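Local coordinates for protein methylmalonyl-CoA epimerase, mitochondrial (Homo sapiens, PDB 3RMU) that interconverts the (R) and (S) forms of methylmalonyl-CoA in propionyl-CoA metabolism, as a cobalt-binding mitochondrial epimerase of the vicinal oxygen chelate family, at residues 44-49 with 53-58; 86-91 with 113-118. All coordinates share one frame; numbering follows the deposited sequence.

How the contacts relate
Both contacts involve one curved mixed sheet that wraps around the cobalt ion, and they lie on opposite sides of the chain's centre. Contact 1 pairs two neighbouring strands of that sheet, whereas contact 2 lays the start of helix 88-97 against another of its strands. Their centres are about 21 Å apart and their nearest atoms about 8 Å, so they do not touch. The metal, held by His8, His80 and Glu130, relates them: the side chain of Glu55 in contact 1 comes to about 4 Å from the cobalt, while that of Val116 in contact 2 stays about 7 Å from it but about 3 Å from the side chain of Glu130.

Contact 1: residues 44-49 with 53-58; sequences VVFVNL and KMELLH
Phe46 and Glu55 lie side by side, with the carboxylate at the ring's edge: Glu55 OE2 is 3.4 Å from Phe46 CE1, and the two planes stand 81° apart. This puts a carboxylate oxygen beside the C-H rim of the ring, while Val44 CG2 sits 3.8 Å above the plane, over the ring centre. Val44 CG2 reaches there because it stands anti to the backbone N, its partner CG1 taking the place between N and the carbonyl carbon. On the face shared by Val45, Val47, Met54 and Leu56 the side chains meet through apolar atoms; Leu56 CD1 lies 3.9 Å from Val47 CG2 and also meets Val45 CG1. Strands 42-48 and 53-59 form an antiparallel beta hairpin within the glyoxalase-like fold, where the beta-branched Val44, Val45 and Val47 suit the extended backbone. Val45 and Leu56 exchange two backbone hydrogen bonds, Leu56 N to Val45 O being 2.7 Å; Val47 and Met54 exchange two more, with Val47 N 2.8 Å from Met54 O and nearly straight at 175°. Farther out, His112 hydrogen-bonds Glu55 OE2 and probably helps to hold the carboxylate, beside the cobalt ligand His8, and Leu6 of the second subunit packs on Leu49.

Contact 2: residues 86-91 with 113-118; sequences DNINAA and GKPVIF. With EDO (1,2-ethanediol), chain L.
Ile88 anchors an apolar helix-on-sheet contact, in which the first turn of helix 88-97 rests against strand 115-119 through one side chain's branches. Its CG2 methyl lies against the proline ring, 3.7 Å from Pro115 CG, while the other branch extends along the strand until Ile88 CD1 is 4.0 Å from Ile117 CG2. With CG1 anti to the backbone N (chi1 -163°), CG2 is left beside the ring; chi2 of 79° then turns CD1 toward Ile117, and the branched isoleucine meets two strand residues. Pro115 and Ile117, two apart, both direct their CB atoms toward the helix; Val116 between them points away, to the side where Glu130 binds cobalt.

Asn87 caps the start of the helix. Its OD1 accepts from Ala90 N at 3.0 Å, a nearly straight bond on the hydrogen side (168°), although the donor stands well above the carbonyl plane. Asparagine suits this place because its short side chain can fold back to a first-turn N-H. Beside the contact, a 1,2-ethanediol, probably from the crystallisation liquor, gives a hydrogen bond from O2 to Asn89 OD1 (3.0 Å) and takes a weak one from Asn89 ND2, its C2 lying near Pro115.

Gln133 of strand 129-133 bridges the two segments, its side chain bonding to Ile88 N and its backbone to Pro115, while Leu131 of that strand and Leu103 of a loop pack on Ile117.

Contact 1: residues 44-49 with 53-58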
loop_
_atom_site.group_PDB
_atom_site.type_symbol
_atom_site.label_atom_id
_atom_site.label_comp_id
_atom_site.label_asym_id
_atom_site.label_seq_id
_atom_site.Cartn_x
_atom_site.Cartn_y
_atom_site.Cartn_z
ATOM N N VAL A 44 -1.181 9.102 -14.228
ATOM C CA VAL A 44 -0.751 9.033 -12.819
ATOM C C VAL A 44 -0.810 10.400 -12.139
ATOM O O VAL A 44 -0.450 11.426 -12.760
ATOM C CB VAL A 44 0.694 8.464 -12.687
ATOM C CG1 VAL A 44 1.678 9.270 -13.540
ATOM C CG2 VAL A 44 1.151 8.390 -11.169
ATOM N N VAL A 45 -1.231 10.427 -10.878
ATOM C CA VAL A 45 -0.927 11.585 -10.020
ATOM C C VAL A 45 -0.053 11.044 -8.879
ATOM O O VAL A 45 -0.315 9.989 -8.293
ATOM C CB VAL A 45 -2.213 12.297 -9.477
ATOM C CG1 VAL A 45 -1.961 13.107 -8.186
ATOM C CG2 VAL A 45 -2.922 13.177 -10.537
ATOM N N PHE A 46 1.005 11.788 -8.585
ATOM C CA PHE A 46 1.933 11.480 -7.511
ATOM C C PHE A 46 1.545 12.250 -6.262
ATOM O O PHE A 46 1.395 13.469 -6.317
ATOM C CB PHE A 46 3.359 11.898 -7.934
ATOM C CG PHE A 46 3.848 11.189 -9.134
ATOM C CD1 PHE A 46 4.371 9.895 -9.023
ATOM C CD2 PHE A 46 3.737 11.765 -10.404
ATOM C CE1 PHE A 46 4.808 9.191 -10.171
ATOM C CE2 PHE A 46 4.158 11.074 -11.536
ATOM C CZ PHE A 46 4.690 9.769 -11.419
ATOM N N VAL A 47 1.337 11.535 -5.154
ATOM C CA VAL A 47 1.116 12.173 -3.855
ATOM C C VAL A 47 2.418 12.040 -3.081
ATOM O O VAL A 47 2.854 10.933 -2.824
ATOM C CB VAL A 47 -0.010 11.535 -3.095
ATOM C CG1 VAL A 47 -0.163 12.206 -1.719
ATOM C CG2 VAL A 47 -1.296 11.620 -3.927
ATOM N N ASN A 48 3.065 13.160 -2.796
ATOM C CA ASN A 48 4.391 13.123 -2.187
ATOM C C ASN A 48 4.245 13.227 -0.675
ATOM O O ASN A 48 3.966 14.289 -0.164
ATOM C CB ASN A 48 5.269 14.226 -2.730
ATOM C CG ASN A 48 6.680 14.263 -2.072
ATOM O OD1 ASN A 48 7.077 13.341 -1.363
ATOM N ND2 ASN A 48 7.423 15.333 -2.329
ATOM N N LEU A 49 4.405 12.096 0.009
ATOM C CA LEU A 49 4.371 12.057 1.467
ATOM C C LEU A 49 5.738 12.268 2.159
ATOM O O LEU A 49 5.810 12.112 3.386
ATOM C CB LEU A 49 3.674 10.792 1.964
ATOM C CG LEU A 49 2.267 10.488 1.438
ATOM C CD1 LEU A 49 1.793 9.148 1.908
ATOM C CD2 LEU A 49 1.268 11.613 1.852
ATOM N N LYS A 53 5.997 7.950 -2.067
ATOM C CA LYS A 53 4.861 8.463 -2.799
ATOM C C LYS A 53 3.763 7.466 -2.986
ATOM O O LYS A 53 3.996 6.260 -2.979
ATOM C CB LYS A 53 5.310 8.850 -4.206
ATOM C CG LYS A 53 6.335 9.859 -4.170
ATOM C CD LYS A 53 6.756 10.366 -5.483
ATOM C CE LYS A 53 7.253 11.763 -5.316
ATOM N NZ LYS A 53 8.626 11.814 -5.805
ATOM N N MET A 54 2.561 8.006 -3.148
ATOM C CA MET A 54 1.428 7.243 -3.607
ATOM C C MET A 54 1.290 7.586 -5.079
ATOM O O MET A 54 1.379 8.750 -5.454
ATOM C CB MET A 54 0.140 7.625 -2.872
ATOM C CG MET A 54 0.168 7.502 -1.369
ATOM S SD MET A 54 -1.352 8.117 -0.589
ATOM C CE MET A 54 -2.595 7.005 -1.239
ATOM N N GLU A 55 1.077 6.586 -5.917
ATOM C CA GLU A 55 0.849 6.834 -7.349
ATOM C C GLU A 55 -0.607 6.501 -7.535
ATOM O O GLU A 55 -1.009 5.336 -7.395
ATOM C CB GLU A 55 1.712 5.983 -8.252
ATOM C CG GLU A 55 3.235 6.328 -8.093
ATOM C CD GLU A 55 4.139 5.769 -9.185
ATOM O OE1 GLU A 55 3.626 5.110 -10.125
ATOM O OE2 GLU A 55 5.377 6.023 -9.073
ATOM N N LEU A 56 -1.413 7.533 -7.797
ATOM C CA LEU A 56 -2.821 7.328 -8.116
ATOM C C LEU A 56 -2.945 7.090 -9.630
ATOM O O LEU A 56 -2.488 7.895 -10.443
ATOM C CB LEU A 56 -3.652 8.561 -7.696
ATOM C CG LEU A 56 -3.509 9.115 -6.277
ATOM C CD1 LEU A 56 -4.314 10.428 -6.111
ATOM C CD2 LEU A 56 -3.953 8.079 -5.272
ATOM N N LEU A 57 -3.614 6.005 -10.024
ATOM C CA LEU A 57 -3.535 5.523 -11.397
ATOM C C LEU A 57 -4.935 5.407 -11.942
ATOM O O LEU A 57 -5.818 4.954 -11.224
ATOM C CB LEU A 57 -2.915 4.124 -11.437
ATOM C CG LEU A 57 -1.461 4.019 -10.947
ATOM C CD1 LEU A 57 -0.993 2.542 -11.018
ATOM C CD2 LEU A 57 -0.575 4.925 -11.771
ATOM N N HIS A 58 -5.097 5.811 -13.197
ATOM C CA HIS A 58 -6.351 5.610 -13.937
ATOM C C HIS A 58 -6.040 5.171 -15.366
ATOM O O HIS A 58 -5.067 5.647 -15.952
ATOM C CB HIS A 58 -7.185 6.894 -13.932
ATOM C CG HIS A 58 -8.549 6.710 -14.508
ATOM N ND1 HIS A 58 -9.581 6.131 -13.799
ATOM C CD2 HIS A 58 -9.039 6.984 -15.737
ATOM C CE1 HIS A 58 -10.656 6.076 -14.566
ATOM N NE2 HIS A 58 -10.356 6.597 -15.743
#

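Contact 2: residues 86-91 with 113-118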
loop_
_atom_site.group_PDB
_atom_site.type_symbol
_atom_site.label_atom_id
_atom_site.label_comp_id
_atom_site.label_asym_id
_atom_site.label_seq_id
_atom_site.Cartn_x
_atom_site.Cartn_y
_atom_site.Cartn_z
ATOM N N ASP A 86 18.990 -2.938 -5.699
ATOM C CA ASP A 86 20.187 -2.301 -6.276
ATOM C C ASP A 86 20.546 -2.821 -7.671
ATOM O O ASP A 86 21.171 -2.110 -8.436
ATOM C CB ASP A 86 21.405 -2.308 -5.327
ATOM C CG ASP A 86 21.846 -3.689 -4.958
ATOM O OD1 ASP A 86 21.157 -4.654 -5.359
ATOM O OD2 ASP A 86 22.873 -3.828 -4.252
ATOM N N ASN A 87 20.156 -4.045 -8.005
ATOM C CA ASN A 87 20.473 -4.607 -9.310
ATOM C C ASN A 87 19.349 -5.503 -9.755
ATOM O O ASN A 87 19.247 -6.632 -9.305
ATOM C CB ASN A 87 21.791 -5.372 -9.270
ATOM C CG ASN A 87 22.270 -5.817 -10.649
ATOM O OD1 ASN A 87 21.477 -6.196 -11.521
ATOM N ND2 ASN A 87 23.574 -5.817 -10.832
ATOM N N ILE A 88 18.544 -4.997 -10.682
ATOM C CA ILE A 88 17.379 -5.707 -11.181
ATOM C C ILE A 88 17.730 -7.070 -11.856
ATOM O O ILE A 88 17.007 -8.061 -11.709
ATOM C CB ILE A 88 16.583 -4.784 -12.114
ATOM C CG1 ILE A 88 15.161 -5.309 -12.333
ATOM C CG2 ILE A 88 17.293 -4.541 -13.418
ATOM C CD1 ILE A 88 14.297 -4.993 -11.206
ATOM N N ASN A 89 18.826 -7.105 -12.594
ATOM C CA ASN A 89 19.242 -8.326 -13.271
ATOM C C ASN A 89 19.664 -9.369 -12.268
ATOM O O ASN A 89 19.296 -10.532 -12.402
ATOM C CB ASN A 89 20.362 -8.049 -14.269
ATOM C CG ASN A 89 19.940 -7.080 -15.335
ATOM O OD1 ASN A 89 18.864 -7.219 -15.918
ATOM N ND2 ASN A 89 20.755 -6.067 -15.570
ATOM N N ALA A 90 20.418 -8.946 -11.264
ATOM C CA ALA A 90 20.850 -9.833 -10.199
ATOM C C ALA A 90 19.633 -10.408 -9.438
ATOM O O ALA A 90 19.597 -11.589 -9.097
ATOM C CB ALA A 90 21.784 -9.087 -9.235
ATOM N N ALA A 91 18.639 -9.559 -9.207
ATOM C CA ALA A 91 17.444 -9.942 -8.494
ATOM C C ALA A 91 16.637 -10.938 -9.313
ATOM O O ALA A 91 16.146 -11.914 -8.772
ATOM C CB ALA A 91 16.621 -8.727 -8.169
ATOM N N GLY A 113 11.287 5.172 -16.160
ATOM C CA GLY A 113 12.398 5.017 -17.102
ATOM C C GLY A 113 13.427 4.012 -16.616
ATOM O O GLY A 113 14.516 3.940 -17.183
ATOM N N LYS A 114 13.079 3.227 -15.581
ATOM C CA LYS A 114 14.002 2.243 -14.967
ATOM C C LYS A 114 13.506 0.818 -15.207
ATOM O O LYS A 114 12.309 0.612 -15.359
ATOM C CB LYS A 114 14.083 2.482 -13.464
ATOM C CG LYS A 114 14.764 3.787 -13.063
ATOM C CD LYS A 114 16.259 3.584 -12.928
ATOM C CE LYS A 114 16.965 4.864 -12.519
ATOM N NZ LYS A 114 16.333 5.464 -11.307
ATOM N N PRO A 115 14.423 -0.171 -15.267
ATOM C CA PRO A 115 13.932 -1.545 -15.449
ATOM C C PRO A 115 13.111 -2.001 -14.230
ATOM O O PRO A 115 13.455 -1.614 -13.113
ATOM C CB PRO A 115 15.211 -2.385 -15.604
ATOM C CG PRO A 115 16.368 -1.493 -15.303
ATOM C CD PRO A 115 15.892 -0.081 -15.178
ATOM N N VAL A 116 12.027 -2.760 -14.455
ATOM C CA VAL A 116 11.209 -3.315 -13.368
ATOM C C VAL A 116 10.800 -4.733 -13.659
ATOM O O VAL A 116 10.782 -5.156 -14.799
ATOM C CB VAL A 116 9.847 -2.534 -13.158
ATOM C CG1 VAL A 116 10.105 -1.052 -12.826
ATOM C CG2 VAL A 116 8.997 -2.667 -14.412
ATOM N N ILE A 117 10.455 -5.449 -12.599
ATOM C CA ILE A 117 9.828 -6.771 -12.681
ATOM C C ILE A 117 8.689 -6.846 -11.656
ATOM O O ILE A 117 8.712 -6.144 -10.622
ATOM C CB ILE A 117 10.865 -7.895 -12.437
ATOM C CG1 ILE A 117 10.254 -9.290 -12.665
ATOM C CG2 ILE A 117 11.484 -7.818 -11.032
ATOM C CD1 ILE A 117 11.182 -10.288 -13.377
ATOM N N PHE A 118 7.685 -7.667 -11.928
ATOM C CA PHE A 118 6.587 -7.836 -10.995
ATOM C C PHE A 118 6.574 -9.272 -10.443
ATOM O O PHE A 118 6.849 -10.236 -11.170
ATOM C CB PHE A 118 5.249 -7.497 -11.676
ATOM C CG PHE A 118 5.029 -6.009 -11.894
ATOM C CD1 PHE A 118 4.291 -5.260 -10.978
ATOM C CD2 PHE A 118 5.557 -5.364 -13.010
ATOM C CE1 PHE A 118 4.052 -3.881 -11.184
ATOM C CE2 PHE A 118 5.347 -3.979 -13.216
ATOM C CZ PHE A 118 4.593 -3.245 -12.294
HETATM C C1 EDO L . 19.084 -3.727 -18.656
HETATM O O1 EDO L . 20.362 -4.364 -18.475
HETATM C C2 EDO L . 18.056 -4.243 -17.648
HETATM O O2 EDO L . 17.566 -5.552 -18.021
#